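Local coordinates for chitin-binding domain 3 protein (Micromonospora aurantiaca ATCC 27029, PDB 5OPF) that probably uses a bound copper ion to cleave chains of cellulose or chitin oxidatively, as a bacterial lytic polysaccharide monooxygenase, at residues L51-V56 with Q61-D66; M45-G50 with S77-A82; Y12-R17 with P32-A37. All coordinates share one frame; numbering follows the deposited sequence.

Contact 1 of 3, residues L51-V56 with Q61-D66; sequences LFREGV and QGAIPD
The methyl group of A63 sits in the angle between R53 and V56, and both of those residues point their side chains at it. From strand 52-54, R53 reaches across toward the last turn of helix 60-63. Its CG stands anti to the carbonyl carbon, and the chain runs straight at the next torsion before bending at chi3 (73°). That bend turns the guanidinium broadside to the helix end: NE comes 4.0 Å from A63 CB, and the carbonyl A63 O lies over the centre of the flat group, 4.2 Å from R53 CZ. The oxygen therefore faces the plane of the cation and not its N-H edge, and no hydrogen bond joins the two segments. V56 brings both of its branches to the alanine, with CG1 4.1 Å and CG2 4.2 Å from A63 CB, so the methyl is straddled from that side. I64 CG1 comes 4.3 Å from R53 CD, its side chain leaving the backbone across the line of the contact before its end comes nearer.

Behind this small apolar patch stands strand 183-192: V56 and I64 both rest on Y186, while R53 pairs with S184 through the backbone. That strand also carries the copper ligand Y185, and neighbouring F52 meets the rings of Y185 and H1. The contact thus closes the short link from strand 52-54 to helix 60-63 beside the strand that carries one copper ligand.

The polar end of R53 is held by G72, whose O accepts from NH1, with a weaker bond to G73 O. The arginine therefore spends NH1 on that loop, and offers A63 its face and NE and I64 its CD, leaving dispersion and perhaps a mild attraction between cation and carbonyl dipole to join the segments.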
# COMPACT_ATOMS: atom_id res chain seq x y z
N LEU A 51 -1.12 8.29 3.82
CA LEU A 51 -2.10 7.26 4.19
C LEU A 51 -1.75 6.66 5.55
O LEU A 51 -1.28 5.52 5.69
CB LEU A 51 -2.21 6.20 3.09
CG LEU A 51 -3.60 5.56 2.94
CD1 LEU A 51 -3.62 4.69 1.69
CD2 LEU A 51 -4.02 4.77 4.17
N PHE A 52 -2.01 7.47 6.59
CA PHE A 52 -1.65 7.11 7.95
C PHE A 52 -2.80 7.29 8.92
O PHE A 52 -3.74 8.07 8.70
CB PHE A 52 -0.41 7.89 8.45
CG PHE A 52 -0.59 9.39 8.53
CD1 PHE A 52 -1.25 9.98 9.60
CD2 PHE A 52 -0.09 10.21 7.53
CE1 PHE A 52 -1.41 11.35 9.66
CE2 PHE A 52 -0.25 11.58 7.59
CZ PHE A 52 -0.90 12.14 8.65
N ARG A 53 -2.67 6.57 10.04
CA ARG A 53 -3.39 6.81 11.28
C ARG A 53 -2.38 7.28 12.33
O ARG A 53 -1.16 7.14 12.15
CB ARG A 53 -4.05 5.53 11.80
CG ARG A 53 -5.08 4.90 10.86
CD ARG A 53 -5.83 3.75 11.53
NE ARG A 53 -6.77 4.25 12.52
CZ ARG A 53 -7.99 4.68 12.25
NH1 ARG A 53 -8.48 4.64 11.02
NH2 ARG A 53 -8.74 5.15 13.24
N GLU A 54 -2.90 7.85 13.42
CA GLU A 54 -2.08 8.19 14.57
C GLU A 54 -2.72 7.62 15.83
O GLU A 54 -3.94 7.47 15.90
CB GLU A 54 -1.88 9.72 14.70
CG GLU A 54 -1.00 10.23 13.56
CD GLU A 54 -0.74 11.72 13.57
OE1 GLU A 54 -1.22 12.40 14.50
OE2 GLU A 54 -0.03 12.18 12.65
N GLY A 55 -1.88 7.25 16.79
CA GLY A 55 -2.36 6.75 18.07
C GLY A 55 -2.80 5.31 18.10
O GLY A 55 -3.47 4.90 19.05
N VAL A 56 -2.45 4.51 17.09
CA VAL A 56 -2.87 3.11 17.06
C VAL A 56 -2.22 2.27 18.15
O VAL A 56 -2.76 1.22 18.53
CB VAL A 56 -2.60 2.55 15.64
CG1 VAL A 56 -2.81 1.04 15.57
CG2 VAL A 56 -3.48 3.27 14.62
N GLN A 61 -4.67 -4.37 13.93
CA GLN A 61 -5.87 -5.12 13.60
C GLN A 61 -7.08 -4.60 14.37
O GLN A 61 -8.21 -4.65 13.86
CB GLN A 61 -5.66 -6.61 13.85
CG GLN A 61 -6.82 -7.44 13.37
CD GLN A 61 -6.57 -8.92 13.51
OE1 GLN A 61 -5.61 -9.35 14.14
NE2 GLN A 61 -7.46 -9.72 12.93
N GLY A 62 -6.87 -4.08 15.58
CA GLY A 62 -7.98 -3.51 16.31
C GLY A 62 -8.50 -2.23 15.67
O GLY A 62 -9.71 -1.96 15.71
N ALA A 63 -7.62 -1.46 15.06
CA ALA A 63 -7.99 -0.18 14.47
C ALA A 63 -8.54 -0.30 13.06
O ALA A 63 -9.13 0.67 12.56
CB ALA A 63 -6.78 0.75 14.45
N ILE A 64 -8.35 -1.43 12.39
CA ILE A 64 -8.61 -1.54 10.96
C ILE A 64 -9.52 -2.73 10.69
O ILE A 64 -9.03 -3.87 10.59
CB ILE A 64 -7.30 -1.62 10.18
CG1 ILE A 64 -6.54 -0.31 10.39
CG2 ILE A 64 -7.55 -1.90 8.70
CD1 ILE A 64 -5.18 -0.33 9.83
N PRO A 65 -10.83 -2.53 10.58
CA PRO A 65 -11.72 -3.66 10.31
C PRO A 65 -11.46 -4.30 8.96
O PRO A 65 -11.01 -3.66 8.01
CB PRO A 65 -13.11 -3.03 10.35
CG PRO A 65 -12.96 -1.80 11.18
CD PRO A 65 -11.58 -1.30 10.86
N ASP A 66 -11.81 -5.58 8.86
CA ASP A 66 -11.79 -6.27 7.58
C ASP A 66 -12.58 -5.47 6.55
O ASP A 66 -13.63 -4.90 6.85
CB ASP A 66 -12.40 -7.67 7.70
CG ASP A 66 -11.48 -8.68 8.38
OD1 ASP A 66 -10.29 -8.38 8.63
OD2 ASP A 66 -11.98 -9.80 8.66

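Contact 2 of 3, residues M45-G50 with S77-A82; sequences MWNWNG and SGRYNA
N47 O is gripped from opposite faces of its carbonyl plane, by Y80 OH across the contact and by G50 N within its own segment. The second bond, 3.0 Å from G50 N to N47 O, closes the type I beta turn N47-G50 that follows helix 43-46. A second type I turn, G78-N81, presents R79 and Y80 to it. Both turns belong to the long, mostly helix-and-loop excursion between strands 2-6 and 97-104, which probably corresponds to the L2 region of related enzymes.

Y80 OH donates to N47 O at 2.7 Å, with the hydroxyl tilted 25° from the carbonyl plane. The ring reaches the turn end-on, so the same hydroxyl wedges against the backbone and lies 3.2 Å from G50 C. A44 and L51 also touch the Y80 side chain, which is buried.

R79 points toward the N47 turn, its CG anti to the backbone N (chi1 171°). Its CG rests over the rim of one face of the Y80 ring, and a bend farther along the chain carries the guanidinium to the N47 amide. The two flat groups lie nearly parallel, 15° between their planes, in an offset overlap centred on R79 NH1, which is 3.4 Å from N47 CG. The asparagine's CB bridges both partners, 3.7 Å from R79 NH1 and equally far from Y80 OH.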
# COMPACT_ATOMS: atom_id res chain seq x y z
N MET A 45 -4.99 10.42 -4.21
CA MET A 45 -3.83 10.33 -5.08
C MET A 45 -2.88 11.51 -4.90
O MET A 45 -1.67 11.31 -4.79
CB MET A 45 -4.26 10.19 -6.55
CG MET A 45 -4.53 8.74 -6.98
SD MET A 45 -5.85 7.89 -6.10
CE MET A 45 -7.26 8.91 -6.58
N TRP A 46 -3.39 12.75 -4.87
CA TRP A 46 -2.48 13.87 -4.67
C TRP A 46 -1.73 13.72 -3.36
O TRP A 46 -0.54 14.06 -3.27
CB TRP A 46 -3.21 15.21 -4.71
CG TRP A 46 -3.94 15.50 -5.98
CD1 TRP A 46 -5.23 15.92 -6.08
CD2 TRP A 46 -3.44 15.39 -7.32
NE1 TRP A 46 -5.58 16.09 -7.40
CE2 TRP A 46 -4.50 15.77 -8.18
CE3 TRP A 46 -2.22 15.02 -7.89
CZ2 TRP A 46 -4.37 15.79 -9.57
CZ3 TRP A 46 -2.09 15.03 -9.27
CH2 TRP A 46 -3.17 15.40 -10.09
N ASN A 47 -2.41 13.21 -2.33
CA ASN A 47 -1.82 12.94 -1.01
C ASN A 47 -1.48 11.47 -0.85
O ASN A 47 -1.70 10.86 0.21
CB ASN A 47 -2.74 13.44 0.10
CG ASN A 47 -3.01 14.92 -0.02
OD1 ASN A 47 -4.03 15.34 -0.55
ND2 ASN A 47 -2.05 15.72 0.41
N TRP A 48 -0.91 10.88 -1.90
CA TRP A 48 -0.46 9.49 -1.85
C TRP A 48 0.51 9.23 -0.71
O TRP A 48 0.63 8.08 -0.26
CB TRP A 48 0.19 9.08 -3.19
CG TRP A 48 1.42 9.87 -3.57
CD1 TRP A 48 1.48 10.96 -4.40
CD2 TRP A 48 2.77 9.67 -3.10
NE1 TRP A 48 2.77 11.43 -4.49
CE2 TRP A 48 3.57 10.66 -3.70
CE3 TRP A 48 3.37 8.75 -2.24
CZ2 TRP A 48 4.95 10.75 -3.46
CZ3 TRP A 48 4.73 8.84 -2.01
CH2 TRP A 48 5.50 9.83 -2.62
N ASN A 49 1.19 10.26 -0.22
CA ASN A 49 2.21 10.13 0.81
C ASN A 49 1.65 10.16 2.23
O ASN A 49 2.43 10.06 3.19
CB ASN A 49 3.27 11.24 0.64
CG ASN A 49 2.75 12.62 1.00
OD1 ASN A 49 1.59 12.79 1.36
ND2 ASN A 49 3.63 13.60 0.93
N GLY A 50 0.33 10.27 2.39
CA GLY A 50 -0.25 10.56 3.69
C GLY A 50 -1.27 9.56 4.20
O GLY A 50 -2.17 9.92 4.96
N SER A 77 -11.02 10.99 7.71
CA SER A 77 -12.36 11.36 7.29
C SER A 77 -12.72 10.73 5.96
O SER A 77 -13.50 11.30 5.19
CB SER A 77 -12.54 12.88 7.23
OG SER A 77 -12.26 13.46 8.49
N GLY A 78 -12.18 9.55 5.68
CA GLY A 78 -12.56 8.80 4.51
C GLY A 78 -11.85 9.16 3.22
O GLY A 78 -12.26 8.70 2.16
N ARG A 79 -10.75 9.92 3.29
CA ARG A 79 -10.04 10.36 2.10
C ARG A 79 -9.71 9.20 1.16
O ARG A 79 -9.77 9.36 -0.07
CB ARG A 79 -8.77 11.10 2.50
CG ARG A 79 -7.83 11.42 1.35
CD ARG A 79 -6.72 12.36 1.77
NE ARG A 79 -7.25 13.72 1.88
CZ ARG A 79 -6.55 14.79 2.21
NH1 ARG A 79 -5.26 14.69 2.51
NH2 ARG A 79 -7.14 15.98 2.25
N TYR A 80 -9.32 8.05 1.72
CA TYR A 80 -8.82 6.92 0.95
C TYR A 80 -9.83 5.78 0.81
O TYR A 80 -9.46 4.67 0.39
CB TYR A 80 -7.51 6.40 1.58
CG TYR A 80 -6.43 7.46 1.71
CD1 TYR A 80 -5.56 7.74 0.66
CD2 TYR A 80 -6.29 8.18 2.88
CE1 TYR A 80 -4.58 8.72 0.78
CE2 TYR A 80 -5.31 9.16 3.02
CZ TYR A 80 -4.47 9.43 1.96
OH TYR A 80 -3.50 10.40 2.10
N ASN A 81 -11.12 6.03 1.10
CA ASN A 81 -12.12 4.96 1.11
C ASN A 81 -12.22 4.23 -0.22
O ASN A 81 -12.51 3.03 -0.24
CB ASN A 81 -13.49 5.53 1.47
CG ASN A 81 -13.61 5.88 2.94
OD1 ASN A 81 -12.66 5.76 3.71
ND2 ASN A 81 -14.80 6.33 3.33
N ALA A 82 -12.04 4.93 -1.34
CA ALA A 82 -12.18 4.29 -2.64
C ALA A 82 -11.09 3.25 -2.91
O ALA A 82 -11.25 2.43 -3.83
CB ALA A 82 -12.19 5.32 -3.76

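Contact 3 of 3, residues Y12-R17 with P32-A37; sequences YSCWQR and PMCWQA
A covalent bond dominates here: C14 and C34 form a disulfide between helices 10-18 and 32-40, SG to SG 2.1 Å. Each half-cystine points its side chain at the other helix, and both place SG beside the backbone N with the same chi1 of -70°. The near-symmetrical bridge has a chi3 of -90°, the unstrained left-handed twist, and C14 CB stands 3.1 Å from C34 SG. With no hydrogen bond between the segments, the sulfurs supply most of the join, and both cysteines are buried.

Charged and polar interactions gather beside the bridge. R17, one turn after C14, folds back along its own helix and clasps S13 OG side-on with two nitrogens, NE at 2.9 Å and NH2 at 3.0 Å. The oxygen lies in the guanidinium plane, so the pair of bonds fixes the rotation of the group. Thus held, R17 NH2 comes 3.4 Å from C34 SG, which it meets obliquely. Its other terminal nitrogen, NH1, makes a salt bridge with D31, and D31 also accepts from the backbone N of C34; one carboxylate thereby ties the arginine of the first helix to the start of the second.

On the second helix, Q36 curls back to its own backbone. Its NE2 reaches M33 O at 2.9 Å, in the carbonyl plane on a lone pair, while the helical bond from A37 N, 3.2 Å long, shares that acceptor. The same NE2 also bonds A82 O.

Around the bridge, helix 43-46 presses M45 against C14, W15 and A37, and helix 27-30 brings M27 to C34. W15 and Y12, on the side of their helix turned from the disulfide, pack against W48, so the bridged pair belongs to the cluster of short helices between strands 2-6 and 97-104 in the chain.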
# COMPACT_ATOMS: atom_id res chain seq x y z
N TYR A 12 -0.36 5.24 -4.98
CA TYR A 12 0.83 5.66 -5.73
C TYR A 12 0.72 5.27 -7.20
O TYR A 12 1.11 6.05 -8.08
CB TYR A 12 2.10 5.07 -5.10
CG TYR A 12 3.36 5.68 -5.65
CD1 TYR A 12 3.75 6.95 -5.27
CD2 TYR A 12 4.17 5.02 -6.56
CE1 TYR A 12 4.88 7.54 -5.76
CE2 TYR A 12 5.33 5.61 -7.06
CZ TYR A 12 5.67 6.88 -6.65
OH TYR A 12 6.82 7.50 -7.11
N SER A 13 0.19 4.07 -7.47
CA SER A 13 0.01 3.60 -8.84
C SER A 13 -0.97 4.48 -9.60
O SER A 13 -0.70 4.88 -10.74
CB SER A 13 -0.46 2.14 -8.79
OG SER A 13 -0.62 1.63 -10.09
N CYS A 14 -2.12 4.79 -9.01
CA CYS A 14 -3.08 5.66 -9.69
C CYS A 14 -2.50 7.06 -9.90
O CYS A 14 -2.76 7.69 -10.93
CB CYS A 14 -4.40 5.76 -8.92
SG CYS A 14 -5.44 4.28 -8.88
N TRP A 15 -1.70 7.55 -8.95
CA TRP A 15 -1.07 8.86 -9.08
C TRP A 15 0.01 8.85 -10.16
O TRP A 15 0.05 9.73 -11.03
CB TRP A 15 -0.47 9.29 -7.74
CG TRP A 15 0.31 10.57 -7.84
CD1 TRP A 15 -0.18 11.84 -7.88
CD2 TRP A 15 1.73 10.68 -7.90
NE1 TRP A 15 0.85 12.74 -7.97
CE2 TRP A 15 2.04 12.06 -7.99
CE3 TRP A 15 2.77 9.76 -7.88
CZ2 TRP A 15 3.35 12.53 -8.06
CZ3 TRP A 15 4.07 10.22 -7.96
CH2 TRP A 15 4.35 11.60 -8.05
N GLN A 16 0.89 7.86 -10.13
CA GLN A 16 1.97 7.80 -11.10
C GLN A 16 1.43 7.66 -12.51
O GLN A 16 1.88 8.33 -13.44
CB GLN A 16 2.85 6.60 -10.74
CG GLN A 16 4.24 6.56 -11.31
CD GLN A 16 5.07 5.47 -10.62
OE1 GLN A 16 4.54 4.42 -10.23
NE2 GLN A 16 6.35 5.72 -10.45
N ARG A 17 0.46 6.76 -12.70
CA ARG A 17 0.04 6.44 -14.06
C ARG A 17 -0.95 7.45 -14.63
O ARG A 17 -0.96 7.65 -15.85
CB ARG A 17 -0.52 5.02 -14.13
CG ARG A 17 0.57 3.98 -13.94
CD ARG A 17 0.10 2.52 -13.97
NE ARG A 17 -0.85 2.23 -12.91
CZ ARG A 17 -2.17 2.15 -13.07
NH1 ARG A 17 -2.73 2.29 -14.26
NH2 ARG A 17 -2.94 1.91 -12.03
N PRO A 32 -10.79 1.06 -14.57
CA PRO A 32 -11.99 1.42 -13.79
C PRO A 32 -11.72 1.65 -12.32
O PRO A 32 -12.41 2.48 -11.70
CB PRO A 32 -12.93 0.23 -14.03
CG PRO A 32 -12.50 -0.32 -15.36
CD PRO A 32 -11.01 -0.12 -15.42
N MET A 33 -10.77 0.94 -11.73
CA MET A 33 -10.50 1.15 -10.31
C MET A 33 -9.85 2.50 -10.05
O MET A 33 -10.21 3.18 -9.08
CB MET A 33 -9.67 0.01 -9.72
CG MET A 33 -10.39 -1.32 -9.61
SD MET A 33 -11.90 -1.28 -8.57
CE MET A 33 -13.16 -1.04 -9.83
N CYS A 34 -8.89 2.92 -10.87
CA CYS A 34 -8.37 4.28 -10.69
C CYS A 34 -9.44 5.33 -11.02
O CYS A 34 -9.49 6.38 -10.37
CB CYS A 34 -7.08 4.54 -11.47
SG CYS A 34 -5.62 3.69 -10.84
N TRP A 35 -10.30 5.07 -12.00
CA TRP A 35 -11.35 6.02 -12.32
C TRP A 35 -12.28 6.25 -11.13
O TRP A 35 -12.55 7.40 -10.76
CB TRP A 35 -12.14 5.57 -13.55
CG TRP A 35 -13.23 6.53 -14.00
CD1 TRP A 35 -14.57 6.30 -13.96
CD2 TRP A 35 -13.07 7.84 -14.59
NE1 TRP A 35 -15.25 7.38 -14.47
CE2 TRP A 35 -14.36 8.34 -14.86
CE3 TRP A 35 -11.96 8.64 -14.89
CZ2 TRP A 35 -14.57 9.60 -15.43
CZ3 TRP A 35 -12.17 9.90 -15.46
CH2 TRP A 35 -13.47 10.36 -15.72
N GLN A 36 -12.78 5.17 -10.51
CA GLN A 36 -13.68 5.38 -9.38
C GLN A 36 -12.97 6.06 -8.22
O GLN A 36 -13.58 6.84 -7.48
CB GLN A 36 -14.38 4.07 -8.96
CG GLN A 36 -13.48 2.92 -8.51
CD GLN A 36 -13.14 2.90 -7.03
OE1 GLN A 36 -14.02 3.06 -6.17
NE2 GLN A 36 -11.87 2.68 -6.72
N ALA A 37 -11.67 5.82 -8.07
CA ALA A 37 -10.92 6.49 -7.02
C ALA A 37 -10.77 7.98 -7.31
O ALA A 37 -11.05 8.82 -6.45
CB ALA A 37 -9.55 5.83 -6.83

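In the fold
Contacts 2 and 3 hold neighbouring parts of the same helical cluster and touch directly, through aromatic rings and one polar bond. Contact 1 is nested in the loop that contact 2 closes, and meets it where L51 N nears Y80 OH. It stands about 23 Å, centre to centre, from contact 3. Only contact 3 is a buried contact, and it is covalent; contacts 1 and 2 are partly buried. Contact 2 relies on a hydroxyl-to-carbonyl bond at a turn, whereas contact 1, beside the strand that carries a copper ligand, rests on aliphatic carbons and the face of an arginine.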